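Local coordinates for protein superoxide dismutase [Fe] (Aquifex pyrophilus, PDB 1COJ) that catalyses the dismutation of toxic superoxide radicals to hydrogen peroxide and molecular oxygen, using one iron ion in each subunit of a homotetramer, at residues 13-16 with 20-23; 33-38 with 146-151; 44-49 with 65-70; 155-160 with 198-203. All blocks are in the same frame, centred on the assembly; numbering follows the deposited sequence.

Overall arrangement
Helix 21-47 ties three of the contacts together. Contact 1 lies where it begins, contact 2 along its middle and contact 3 at its far end, where the chain turns back into helix 63-86. Contact 3 is nested inside the loop that contact 2 closes; contact 1 precedes both, and contact 4 follows. The centres of contacts 1 and 3 are about 35 Å apart, those of 2 and 3 about 15 Å. Contact 2 joins the alpha-hairpin domain to the C-terminal domain beside the iron, whereas contact 4, centred about 21 Å from it, packs helix 190-207 on strand 157-163. Contacts 2, 3 and 4 all reach the third subunit, so these regions also lie at a subunit interface.

Contact 1 of 4, residues 13-16 with 20-23; sequences PQNL and SNEQ
Gln14 and Asn21 meet amide against amide, the two flat groups turned almost perpendicular with their planes 86° apart. Gln14 carries the approach: its chain bends at CG (chi2 63°), which brings the terminal carboxamide round until OE1 lies 3.4 Å from Asn21 CG. The methylene part follows, with Gln14 CG 4.1 Å from the same Asn21 CG. From the helix side, Asn21 points its CB at the loop, and its amide extends to the backbone of Asn15.

A water bridges the two segments, 2.9 Å from Gln14 OE1 and 2.8 Å from Asn21 O, tying a loop side chain to a backbone carbonyl in the first turn of the helix; with further acceptors in reach it cannot donate to all of them at once. Replacing Gln14 by an alanine would remove OE1, and the water would probably lose its loop-side anchor while the Asn21 amide became freer to turn.

Behind this surface contact the helix is capped. Ser20 is the N-cap residue, and its OG accepts from Gln23 N at 3.1 Å, a somewhat bent bond at 143°. Ser20 OG is also hydrogen-bonded to Asp172 OD2, while Gln23 OE1 accepts from Asp172 N, so helix 170-173 is fastened to the same cap. Pro13 and Leu16 pack on Ile24, and Leu16 also touches Leu88 and Pro90, laying the loop along the beginning of helix 21-47.

Contact 2 of 4, residues 33-38 with 146-151; sequences KGYVAK and DAHNVY
His148 NE2 donates to Tyr35 OH over 2.9 Å, and the bond is nearly straight, with an N-H...O angle of 167°. The hydroxyl oxygen sits at the edge of the imidazole, only 7° out of its plane. Tyr35 reaches in from helix 21-47 and His148 extends to meet it from the loop after strand 139-145, and the rings form an offset edge-to-face pair: the histidine edge is turned toward the tyrosine face, centroids 4.7 Å apart and planes at 81°. The offset lies toward the phenol end, where Tyr35 CZ is 3.2 Å from His148 NE2.

The imidazole is held from other directions too. Its ND1 is hydrogen-bonded to Trp128 NE1, Tyr165 stacks on the ring, and the type I turn starting at Ala147 carries its backbone. A phenylalanine in place of Tyr35 would lack the hydroxyl, and His148 NE2 would probably be left without its mate and the imidazole less firmly fixed.

Both residues are buried beside the metal site. Tyr35 approaches the iron ligands His81 and His167, and the His148 side chain is about 5 Å from the iron. With one ring nitrogen donating to Tyr35 and the other bonded to Trp128, the imidazole is fixed in rotation, consistent with an ordered second shell that links the two domains around the iron.

Contact 3 of 4, residues 44-49 with 65-70; sequences EKLADQ and RELKVE
Apolar packing between Leu46 and Leu67 carries this contact, with two lysine chains lending their methylenes at either side. Leu46 CD1 rests on Leu67 CB at 3.7 Å and on Leu67 CD1 at 3.8 Å, the two leucines running antiparallel, side by side. Leu46 adopts an unusual shape, its chi1 of -133° lying far from a staggered position, and its second methyl, CD2, touches Lys68 CD at 4.0 Å. There the leucine branch lies roughly perpendicular to the lysine chain. At the other flank, the fork of Leu67 lies against the root of Lys45: Leu67 CD2 is 3.9 Å from Lys45 CB.

The charged ends take no part in this packing. The Lys45 chain is extended beyond CG and carries NZ away, whereas Lys68 folds at chi2 and chi3, which lays its CD beside Leu46. Lys45 NZ forms salt bridges with Glu41 and with Glu63 of the fourth subunit, while Lys68 NZ pairs with Glu71 and is hydrogen-bonded to Val142 O of the third subunit.

The contact closes the far end of the alpha-hairpin, where helix 21-47 finishes and helix 63-86 has just begun. Phe51, from the connecting loop, and Tyr61 of the fourth subunit both pack on Lys45 and Leu67, and Ile42, one turn earlier in helix 21-47, adds to the cover of Leu67, so the hairpin end also lies in the tetramer interface.

Contact 4 of 4, residues 155-160 with 198-203; sequences GLIPLI and EKAMKA
A helix packed on a beta sheet is the motif here: Ile157 and Leu159, on strand 157-163, meet Ala200 and Ala203 of helix 190-207 in a buried, wholly apolar contact. Ala200 is the central element. Its CB lies 3.8 Å from Ile157 CG2 and 4.1 Å from Leu159 CD2, so a single methyl is met by branches of two strand residues. The rest of Ile157 runs along the helix. With CG1 beside the backbone N (chi1 -57°) and CD1 extended beyond it, the chain passes Ala200 CA, 4.1 Å from CD1, to reach Ala203 CB at 4.3 Å. The small alanines, three residues apart on one side of the helix, let the backbone come close, and the CA atoms of Ile157 and Ala200 are 6.4 Å apart.

On the outward side of the same turn, Lys202 NZ donates to Glu198 OE2 at 3.0 Å, an intrahelical salt bridge that uses the anti lone pair of the carboxylate. It lies at the exposed side of the helix, away from the strand.

A classic beta bulge sets Leu159 and Ile160 opposite the single residue Leu131, and the chain bends sharply at Leu159. Strand 128-134 flanks the strand through backbone hydrogen bonds between Leu133 and Ile157 and also supplies Leu133 against Ala200. Leu159 reaches Leu140 of strand 139-145 and Phe197 of the helix, while Phe210 of the third subunit packs on Ile157.

Contact 1 of 4, residues 13-16 with 20-23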
loop_
_atom_site.group_PDB
_atom_site.type_symbol
_atom_site.label_atom_id
_atom_site.label_comp_id
_atom_site.label_asym_id
_atom_site.label_seq_id
_atom_site.Cartn_x
_atom_site.Cartn_y
_atom_site.Cartn_z
ATOM N N PRO A 13 -25.021 15.469 9.699
ATOM C CA PRO A 13 -25.501 16.630 8.942
ATOM C C PRO A 13 -26.851 16.313 8.308
ATOM O O PRO A 13 -27.167 15.148 8.046
ATOM C CB PRO A 13 -24.436 16.802 7.849
ATOM C CG PRO A 13 -23.267 15.987 8.322
ATOM C CD PRO A 13 -23.914 14.817 8.984
ATOM N N GLN A 14 -27.634 17.350 8.038
ATOM C CA GLN A 14 -28.938 17.170 7.424
ATOM C C GLN A 14 -29.306 18.410 6.622
ATOM O O GLN A 14 -28.959 19.530 6.991
ATOM C CB GLN A 14 -29.999 16.913 8.496
ATOM C CG GLN A 14 -30.913 15.728 8.202
ATOM C CD GLN A 14 -30.158 14.408 8.136
ATOM O OE1 GLN A 14 -29.680 14.004 7.079
ATOM N NE2 GLN A 14 -30.034 13.746 9.273
ATOM N N ASN A 15 -29.967 18.187 5.494
ATOM C CA ASN A 15 -30.427 19.235 4.597
ATOM C C ASN A 15 -29.290 20.088 4.044
ATOM O O ASN A 15 -29.433 21.303 3.892
ATOM C CB ASN A 15 -31.483 20.114 5.280
ATOM C CG ASN A 15 -32.689 19.323 5.749
ATOM O OD1 ASN A 15 -33.089 18.351 5.119
ATOM N ND2 ASN A 15 -33.263 19.729 6.868
ATOM N N LEU A 16 -28.165 19.453 3.735
ATOM C CA LEU A 16 -27.024 20.171 3.175
ATOM C C LEU A 16 -27.349 20.646 1.763
ATOM O O LEU A 16 -28.193 20.080 1.078
ATOM C CB LEU A 16 -25.773 19.284 3.153
ATOM C CG LEU A 16 -25.265 18.741 4.492
ATOM C CD1 LEU A 16 -24.058 17.846 4.263
ATOM C CD2 LEU A 16 -24.906 19.894 5.407
ATOM N N SER A 20 -27.367 15.486 -0.569
ATOM C CA SER A 20 -28.641 14.996 -0.068
ATOM C C SER A 20 -28.598 14.154 1.198
ATOM O O SER A 20 -27.549 13.629 1.586
ATOM C CB SER A 20 -29.344 14.196 -1.158
ATOM O OG SER A 20 -28.722 12.934 -1.339
ATOM N N ASN A 21 -29.767 14.003 1.818
ATOM C CA ASN A 21 -29.901 13.194 3.027
ATOM C C ASN A 21 -29.742 11.739 2.637
ATOM O O ASN A 21 -29.263 10.918 3.422
ATOM C CB ASN A 21 -31.271 13.412 3.685
ATOM C CG ASN A 21 -31.436 14.809 4.235
ATOM O OD1 ASN A 21 -32.545 15.315 4.399
ATOM N ND2 ASN A 21 -30.333 15.408 4.601
ATOM N N GLU A 22 -30.136 11.433 1.405
ATOM C CA GLU A 22 -30.032 10.084 0.872
ATOM C C GLU A 22 -28.560 9.683 0.807
ATOM O O GLU A 22 -28.218 8.523 1.015
ATOM C CB GLU A 22 -30.657 10.018 -0.525
ATOM C CG GLU A 22 -30.682 8.617 -1.135
ATOM C CD GLU A 22 -31.291 8.562 -2.536
ATOM O OE1 GLU A 22 -31.603 7.442 -3.000
ATOM O OE2 GLU A 22 -31.455 9.623 -3.181
ATOM N N GLN A 23 -27.700 10.647 0.496
ATOM C CA GLN A 23 -26.261 10.417 0.414
ATOM C C GLN A 23 -25.660 10.304 1.818
ATOM O O GLN A 23 -24.825 9.430 2.085
ATOM C CB GLN A 23 -25.598 11.567 -0.355
ATOM C CG GLN A 23 -24.080 11.508 -0.430
ATOM C CD GLN A 23 -23.579 10.299 -1.181
ATOM O OE1 GLN A 23 -23.452 10.321 -2.405
ATOM N NE2 GLN A 23 -23.303 9.228 -0.453
HETATM O O HOH W 1 -29.686 11.267 6.212
#

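Contact 2 of 4, residues 33-38 with 146-151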
loop_
_atom_site.group_PDB
_atom_site.type_symbol
_atom_site.label_atom_id
_atom_site.label_comp_id
_atom_site.label_asym_id
_atom_site.label_seq_id
_atom_site.Cartn_x
_atom_site.Cartn_y
_atom_site.Cartn_z
ATOM N N LYS A 33 -20.304 4.325 11.285
ATOM C CA LYS A 33 -20.587 3.474 12.425
ATOM C C LYS A 33 -19.923 2.107 12.313
ATOM O O LYS A 33 -19.615 1.475 13.329
ATOM C CB LYS A 33 -22.095 3.362 12.642
ATOM C CG LYS A 33 -22.715 4.696 13.030
ATOM C CD LYS A 33 -24.155 4.562 13.484
ATOM C CE LYS A 33 -24.675 5.900 13.982
ATOM N NZ LYS A 33 -26.054 5.775 14.527
ATOM N N GLY A 34 -19.642 1.686 11.081
ATOM C CA GLY A 34 -18.986 0.410 10.855
ATOM C C GLY A 34 -17.547 0.448 11.336
ATOM O O GLY A 34 -17.034 -0.544 11.865
ATOM N N TYR A 35 -16.896 1.598 11.161
ATOM C CA TYR A 35 -15.513 1.777 11.598
ATOM C C TYR A 35 -15.449 1.777 13.119
ATOM O O TYR A 35 -14.495 1.266 13.705
ATOM C CB TYR A 35 -14.926 3.082 11.056
ATOM C CG TYR A 35 -14.851 3.130 9.549
ATOM C CD1 TYR A 35 -14.248 2.098 8.830
ATOM C CD2 TYR A 35 -15.405 4.191 8.837
ATOM C CE1 TYR A 35 -14.202 2.118 7.435
ATOM C CE2 TYR A 35 -15.365 4.220 7.441
ATOM C CZ TYR A 35 -14.760 3.181 6.749
ATOM O OH TYR A 35 -14.689 3.210 5.371
ATOM N N VAL A 36 -16.464 2.356 13.755
ATOM C CA VAL A 36 -16.525 2.404 15.213
ATOM C C VAL A 36 -16.656 0.978 15.761
ATOM O O VAL A 36 -15.914 0.575 16.665
ATOM C CB VAL A 36 -17.716 3.282 15.705
ATOM C CG1 VAL A 36 -17.864 3.187 17.224
ATOM C CG2 VAL A 36 -17.502 4.738 15.286
ATOM N N ALA A 37 -17.557 0.205 15.162
ATOM C CA ALA A 37 -17.788 -1.171 15.583
ATOM C C ALA A 37 -16.539 -2.039 15.433
ATOM O O ALA A 37 -16.184 -2.794 16.342
ATOM C CB ALA A 37 -18.944 -1.769 14.796
ATOM N N LYS A 38 -15.873 -1.938 14.290
ATOM C CA LYS A 38 -14.674 -2.728 14.048
ATOM C C LYS A 38 -13.497 -2.322 14.926
ATOM O O LYS A 38 -12.723 -3.178 15.368
ATOM C CB LYS A 38 -14.303 -2.704 12.568
ATOM C CG LYS A 38 -15.108 -3.690 11.749
ATOM C CD LYS A 38 -14.855 -5.108 12.228
ATOM C CE LYS A 38 -15.699 -6.099 11.469
ATOM N NZ LYS A 38 -15.300 -7.482 11.817
ATOM N N ASP A 146 -4.577 8.054 0.181
ATOM C CA ASP A 146 -5.201 7.103 -0.733
ATOM C C ASP A 146 -6.177 6.174 -0.014
ATOM O O ASP A 146 -6.917 5.421 -0.650
ATOM C CB ASP A 146 -4.154 6.297 -1.501
ATOM C CG ASP A 146 -3.863 6.877 -2.872
ATOM O OD1 ASP A 146 -3.054 6.284 -3.603
ATOM O OD2 ASP A 146 -4.451 7.923 -3.226
ATOM N N ALA A 147 -6.175 6.250 1.314
ATOM C CA ALA A 147 -7.051 5.450 2.173
ATOM C C ALA A 147 -6.996 6.089 3.559
ATOM O O ALA A 147 -6.219 7.011 3.781
ATOM C CB ALA A 147 -6.577 3.995 2.228
ATOM N N HIS A 148 -7.801 5.602 4.499
ATOM C CA HIS A 148 -7.812 6.169 5.849
ATOM C C HIS A 148 -6.429 6.161 6.498
ATOM O O HIS A 148 -6.084 7.082 7.236
ATOM C CB HIS A 148 -8.763 5.393 6.771
ATOM C CG HIS A 148 -10.153 5.241 6.236
ATOM N ND1 HIS A 148 -10.855 6.274 5.661
ATOM C CD2 HIS A 148 -10.986 4.167 6.216
ATOM C CE1 HIS A 148 -12.055 5.852 5.300
ATOM N NE2 HIS A 148 -12.157 4.574 5.627
ATOM N N ASN A 149 -5.640 5.133 6.192
ATOM C CA ASN A 149 -4.312 4.958 6.782
ATOM C C ASN A 149 -3.146 4.868 5.792
ATOM O O ASN A 149 -2.129 4.224 6.074
ATOM C CB ASN A 149 -4.317 3.710 7.682
ATOM C CG ASN A 149 -4.626 2.408 6.915
ATOM O OD1 ASN A 149 -4.522 1.320 7.469
ATOM N ND2 ASN A 149 -4.982 2.522 5.648
ATOM N N VAL A 150 -3.276 5.516 4.640
ATOM C CA VAL A 150 -2.209 5.476 3.644
ATOM C C VAL A 150 -1.842 6.881 3.177
ATOM O O VAL A 150 -2.659 7.567 2.560
ATOM C CB VAL A 150 -2.586 4.589 2.425
ATOM C CG1 VAL A 150 -1.501 4.654 1.362
ATOM C CG2 VAL A 150 -2.787 3.148 2.868
ATOM N N TYR A 151 -0.599 7.273 3.472
ATOM C CA TYR A 151 0.007 8.574 3.132
ATOM C C TYR A 151 -0.219 9.689 4.157
ATOM O O TYR A 151 0.134 10.850 3.916
ATOM C CB TYR A 151 -0.374 9.042 1.716
ATOM C CG TYR A 151 -0.003 8.060 0.614
ATOM C CD1 TYR A 151 -0.743 7.997 -0.571
ATOM C CD2 TYR A 151 1.070 7.176 0.767
ATOM C CE1 TYR A 151 -0.426 7.070 -1.573
ATOM C CE2 TYR A 151 1.398 6.250 -0.223
ATOM C CZ TYR A 151 0.645 6.195 -1.389
ATOM O OH TYR A 151 0.931 5.243 -2.348
#

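Contact 3 of 4, residues 44-49 with 65-70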
loop_
_atom_site.group_PDB
_atom_site.type_symbol
_atom_site.label_atom_id
_atom_site.label_comp_id
_atom_site.label_asym_id
_atom_site.label_seq_id
_atom_site.Cartn_x
_atom_site.Cartn_y
_atom_site.Cartn_z
ATOM N N GLU A 44 -10.877 -5.239 21.756
ATOM C CA GLU A 44 -11.151 -6.406 22.586
ATOM C C GLU A 44 -10.130 -7.511 22.329
ATOM O O GLU A 44 -9.594 -8.101 23.269
ATOM C CB GLU A 44 -12.551 -6.946 22.306
ATOM C CG GLU A 44 -13.679 -5.997 22.648
ATOM C CD GLU A 44 -15.031 -6.596 22.323
ATOM O OE1 GLU A 44 -15.173 -7.164 21.216
ATOM O OE2 GLU A 44 -15.948 -6.514 23.168
ATOM N N LYS A 45 -9.859 -7.778 21.055
ATOM C CA LYS A 45 -8.912 -8.819 20.677
ATOM C C LYS A 45 -7.480 -8.464 21.038
ATOM O O LYS A 45 -6.697 -9.332 21.414
ATOM C CB LYS A 45 -9.055 -9.148 19.195
ATOM C CG LYS A 45 -10.362 -9.859 18.917
ATOM C CD LYS A 45 -10.586 -10.153 17.452
ATOM C CE LYS A 45 -11.858 -10.977 17.286
ATOM N NZ LYS A 45 -12.194 -11.264 15.873
ATOM N N LEU A 46 -7.163 -7.179 20.973
ATOM C CA LEU A 46 -5.837 -6.688 21.310
ATOM C C LEU A 46 -5.618 -6.829 22.829
ATOM O O LEU A 46 -4.497 -7.032 23.284
ATOM C CB LEU A 46 -5.728 -5.229 20.871
ATOM C CG LEU A 46 -4.506 -4.730 20.095
ATOM C CD1 LEU A 46 -3.824 -5.829 19.306
ATOM C CD2 LEU A 46 -4.958 -3.602 19.180
ATOM N N ALA A 47 -6.695 -6.732 23.604
ATOM C CA ALA A 47 -6.618 -6.858 25.062
ATOM C C ALA A 47 -6.377 -8.305 25.511
ATOM O O ALA A 47 -5.947 -8.556 26.640
ATOM C CB ALA A 47 -7.893 -6.318 25.702
ATOM N N ASP A 48 -6.695 -9.259 24.646
ATOM C CA ASP A 48 -6.497 -10.664 24.970
ATOM C C ASP A 48 -5.056 -11.060 24.626
ATOM O O ASP A 48 -4.736 -11.379 23.476
ATOM C CB ASP A 48 -7.504 -11.528 24.204
ATOM C CG ASP A 48 -7.447 -13.001 24.592
ATOM O OD1 ASP A 48 -8.209 -13.790 24.001
ATOM O OD2 ASP A 48 -6.648 -13.378 25.476
ATOM N N GLN A 49 -4.207 -11.093 25.648
ATOM C CA GLN A 49 -2.796 -11.431 25.492
ATOM C C GLN A 49 -2.534 -12.804 24.888
ATOM O O GLN A 49 -1.432 -13.072 24.416
ATOM C CB GLN A 49 -2.065 -11.318 26.831
ATOM C CG GLN A 49 -2.166 -9.949 27.497
ATOM C CD GLN A 49 -1.593 -8.818 26.656
ATOM O OE1 GLN A 49 -2.056 -7.682 26.734
ATOM N NE2 GLN A 49 -0.581 -9.120 25.858
ATOM N N ARG A 65 0.230 -8.333 14.698
ATOM C CA ARG A 65 0.489 -7.453 13.569
ATOM C C ARG A 65 -0.779 -7.044 12.827
ATOM O O ARG A 65 -1.041 -5.853 12.647
ATOM C CB ARG A 65 1.448 -8.106 12.569
ATOM C CG ARG A 65 1.612 -7.285 11.300
ATOM C CD ARG A 65 2.379 -8.010 10.205
ATOM N NE ARG A 65 2.028 -7.470 8.896
ATOM C CZ ARG A 65 2.480 -6.319 8.404
ATOM N NH1 ARG A 65 3.333 -5.577 9.097
ATOM N NH2 ARG A 65 1.996 -5.867 7.259
ATOM N N GLU A 66 -1.566 -8.031 12.408
ATOM C CA GLU A 66 -2.783 -7.773 11.639
ATOM C C GLU A 66 -3.757 -6.864 12.379
ATOM O O GLU A 66 -4.365 -5.974 11.773
ATOM C CB GLU A 66 -3.470 -9.081 11.234
ATOM C CG GLU A 66 -2.531 -10.181 10.738
ATOM C CD GLU A 66 -1.491 -9.709 9.729
ATOM O OE1 GLU A 66 -0.320 -10.127 9.859
ATOM O OE2 GLU A 66 -1.826 -8.939 8.805
ATOM N N LEU A 67 -3.880 -7.071 13.688
ATOM C CA LEU A 67 -4.760 -6.254 14.521
ATOM C C LEU A 67 -4.269 -4.803 14.560
ATOM O O LEU A 67 -5.068 -3.867 14.469
ATOM C CB LEU A 67 -4.832 -6.826 15.942
ATOM C CG LEU A 67 -5.714 -8.066 16.126
ATOM C CD1 LEU A 67 -5.376 -8.799 17.418
ATOM C CD2 LEU A 67 -7.175 -7.643 16.113
ATOM N N LYS A 68 -2.956 -4.617 14.679
ATOM C CA LYS A 68 -2.389 -3.277 14.720
ATOM C C LYS A 68 -2.524 -2.571 13.370
ATOM O O LYS A 68 -2.710 -1.350 13.319
ATOM C CB LYS A 68 -0.926 -3.324 15.156
ATOM C CG LYS A 68 -0.713 -3.791 16.591
ATOM C CD LYS A 68 -1.332 -2.832 17.603
ATOM C CE LYS A 68 -0.659 -1.462 17.569
ATOM N NZ LYS A 68 -1.193 -0.547 18.610
ATOM N N VAL A 69 -2.417 -3.334 12.286
ATOM C CA VAL A 69 -2.546 -2.779 10.943
ATOM C C VAL A 69 -3.955 -2.220 10.763
ATOM O O VAL A 69 -4.129 -1.040 10.458
ATOM C CB VAL A 69 -2.277 -3.840 9.844
ATOM C CG1 VAL A 69 -2.648 -3.288 8.476
ATOM C CG2 VAL A 69 -0.811 -4.253 9.844
ATOM N N GLU A 70 -4.964 -3.045 11.022
ATOM C CA GLU A 70 -6.339 -2.597 10.854
ATOM C C GLU A 70 -6.794 -1.609 11.920
ATOM O O GLU A 70 -7.777 -0.888 11.729
ATOM C CB GLU A 70 -7.299 -3.787 10.739
ATOM C CG GLU A 70 -6.891 -4.833 9.690
ATOM C CD GLU A 70 -6.807 -4.295 8.257
ATOM O OE1 GLU A 70 -6.499 -5.096 7.355
ATOM O OE2 GLU A 70 -7.046 -3.092 8.018
#

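Contact 4 of 4, residues 155-160 with 198-203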
loop_
_atom_site.group_PDB
_atom_site.type_symbol
_atom_site.label_atom_id
_atom_site.label_comp_id
_atom_site.label_asym_id
_atom_site.label_seq_id
_atom_site.Cartn_x
_atom_site.Cartn_y
_atom_site.Cartn_z
ATOM N N GLY A 155 1.842 13.614 12.959
ATOM C CA GLY A 155 1.787 14.916 13.605
ATOM C C GLY A 155 0.860 15.987 13.058
ATOM O O GLY A 155 0.585 16.968 13.747
ATOM N N LEU A 156 0.354 15.800 11.846
ATOM C CA LEU A 156 -0.524 16.785 11.218
ATOM C C LEU A 156 -1.815 17.053 11.997
ATOM O O LEU A 156 -2.518 16.121 12.384
ATOM C CB LEU A 156 -0.865 16.339 9.786
ATOM C CG LEU A 156 -1.594 17.343 8.886
ATOM C CD1 LEU A 156 -0.608 18.364 8.371
ATOM C CD2 LEU A 156 -2.242 16.636 7.717
ATOM N N ILE A 157 -2.107 18.330 12.246
ATOM C CA ILE A 157 -3.336 18.722 12.936
ATOM C C ILE A 157 -4.294 19.136 11.815
ATOM O O ILE A 157 -4.095 20.161 11.165
ATOM C CB ILE A 157 -3.102 19.906 13.896
ATOM C CG1 ILE A 157 -2.018 19.545 14.915
ATOM C CG2 ILE A 157 -4.393 20.250 14.631
ATOM C CD1 ILE A 157 -1.607 20.698 15.800
ATOM N N PRO A 158 -5.338 18.327 11.562
ATOM C CA PRO A 158 -6.340 18.568 10.512
ATOM C C PRO A 158 -7.256 19.759 10.738
ATOM O O PRO A 158 -7.834 19.906 11.814
ATOM C CB PRO A 158 -7.162 17.275 10.512
ATOM C CG PRO A 158 -6.321 16.286 11.269
ATOM C CD PRO A 158 -5.681 17.121 12.326
ATOM N N LEU A 159 -7.425 20.576 9.705
ATOM C CA LEU A 159 -8.301 21.737 9.785
ATOM C C LEU A 159 -9.485 21.481 8.868
ATOM O O LEU A 159 -10.634 21.594 9.288
ATOM C CB LEU A 159 -7.571 23.014 9.361
ATOM C CG LEU A 159 -6.301 23.391 10.132
ATOM C CD1 LEU A 159 -5.772 24.717 9.622
ATOM C CD2 LEU A 159 -6.572 23.465 11.630
ATOM N N ILE A 160 -9.202 21.149 7.610
ATOM C CA ILE A 160 -10.253 20.854 6.633
ATOM C C ILE A 160 -10.015 19.441 6.106
ATOM O O ILE A 160 -8.906 19.114 5.669
ATOM C CB ILE A 160 -10.248 21.853 5.446
ATOM C CG1 ILE A 160 -10.574 23.266 5.938
ATOM C CG2 ILE A 160 -11.244 21.402 4.370
ATOM C CD1 ILE A 160 -10.565 24.325 4.836
ATOM N N GLU A 198 -7.311 27.916 15.837
ATOM C CA GLU A 198 -6.872 28.565 17.066
ATOM C C GLU A 198 -6.149 27.565 17.964
ATOM O O GLU A 198 -5.051 27.839 18.465
ATOM C CB GLU A 198 -8.073 29.159 17.808
ATOM C CG GLU A 198 -7.718 30.013 19.020
ATOM C CD GLU A 198 -6.973 31.305 18.663
ATOM O OE1 GLU A 198 -7.034 31.736 17.487
ATOM O OE2 GLU A 198 -6.336 31.905 19.564
ATOM N N LYS A 199 -6.763 26.398 18.134
ATOM C CA LYS A 199 -6.202 25.339 18.963
ATOM C C LYS A 199 -4.904 24.814 18.364
ATOM O O LYS A 199 -3.927 24.591 19.081
ATOM C CB LYS A 199 -7.208 24.200 19.118
ATOM C CG LYS A 199 -8.478 24.601 19.843
ATOM C CD LYS A 199 -9.379 23.409 20.082
ATOM C CE LYS A 199 -10.544 23.791 20.975
ATOM N NZ LYS A 199 -11.394 22.627 21.341
ATOM N N ALA A 200 -4.890 24.643 17.044
ATOM C CA ALA A 200 -3.711 24.151 16.340
ATOM C C ALA A 200 -2.515 25.084 16.550
ATOM O O ALA A 200 -1.410 24.631 16.853
ATOM C CB ALA A 200 -4.014 23.984 14.852
ATOM N N MET A 201 -2.755 26.386 16.421
ATOM C CA MET A 201 -1.703 27.380 16.602
ATOM C C MET A 201 -1.200 27.441 18.045
ATOM O O MET A 201 0.003 27.581 18.281
ATOM C CB MET A 201 -2.162 28.761 16.137
ATOM C CG MET A 201 -2.313 28.881 14.625
ATOM S SD MET A 201 -0.831 28.376 13.700
ATOM C CE MET A 201 0.308 29.648 14.152
ATOM N N LYS A 202 -2.130 27.339 18.992
ATOM C CA LYS A 202 -1.747 27.345 20.405
ATOM C C LYS A 202 -0.892 26.121 20.690
ATOM O O LYS A 202 0.141 26.221 21.356
ATOM C CB LYS A 202 -2.975 27.322 21.309
ATOM C CG LYS A 202 -3.358 28.696 21.830
ATOM C CD LYS A 202 -4.789 28.780 22.289
ATOM C CE LYS A 202 -5.145 30.197 22.698
ATOM N NZ LYS A 202 -6.478 30.583 22.205
ATOM N N ALA A 203 -1.278 24.983 20.115
ATOM C CA ALA A 203 -0.529 23.738 20.275
ATOM C C ALA A 203 0.861 23.861 19.657
ATOM O O ALA A 203 1.848 23.401 20.241
ATOM C CB ALA A 203 -1.281 22.579 19.645
#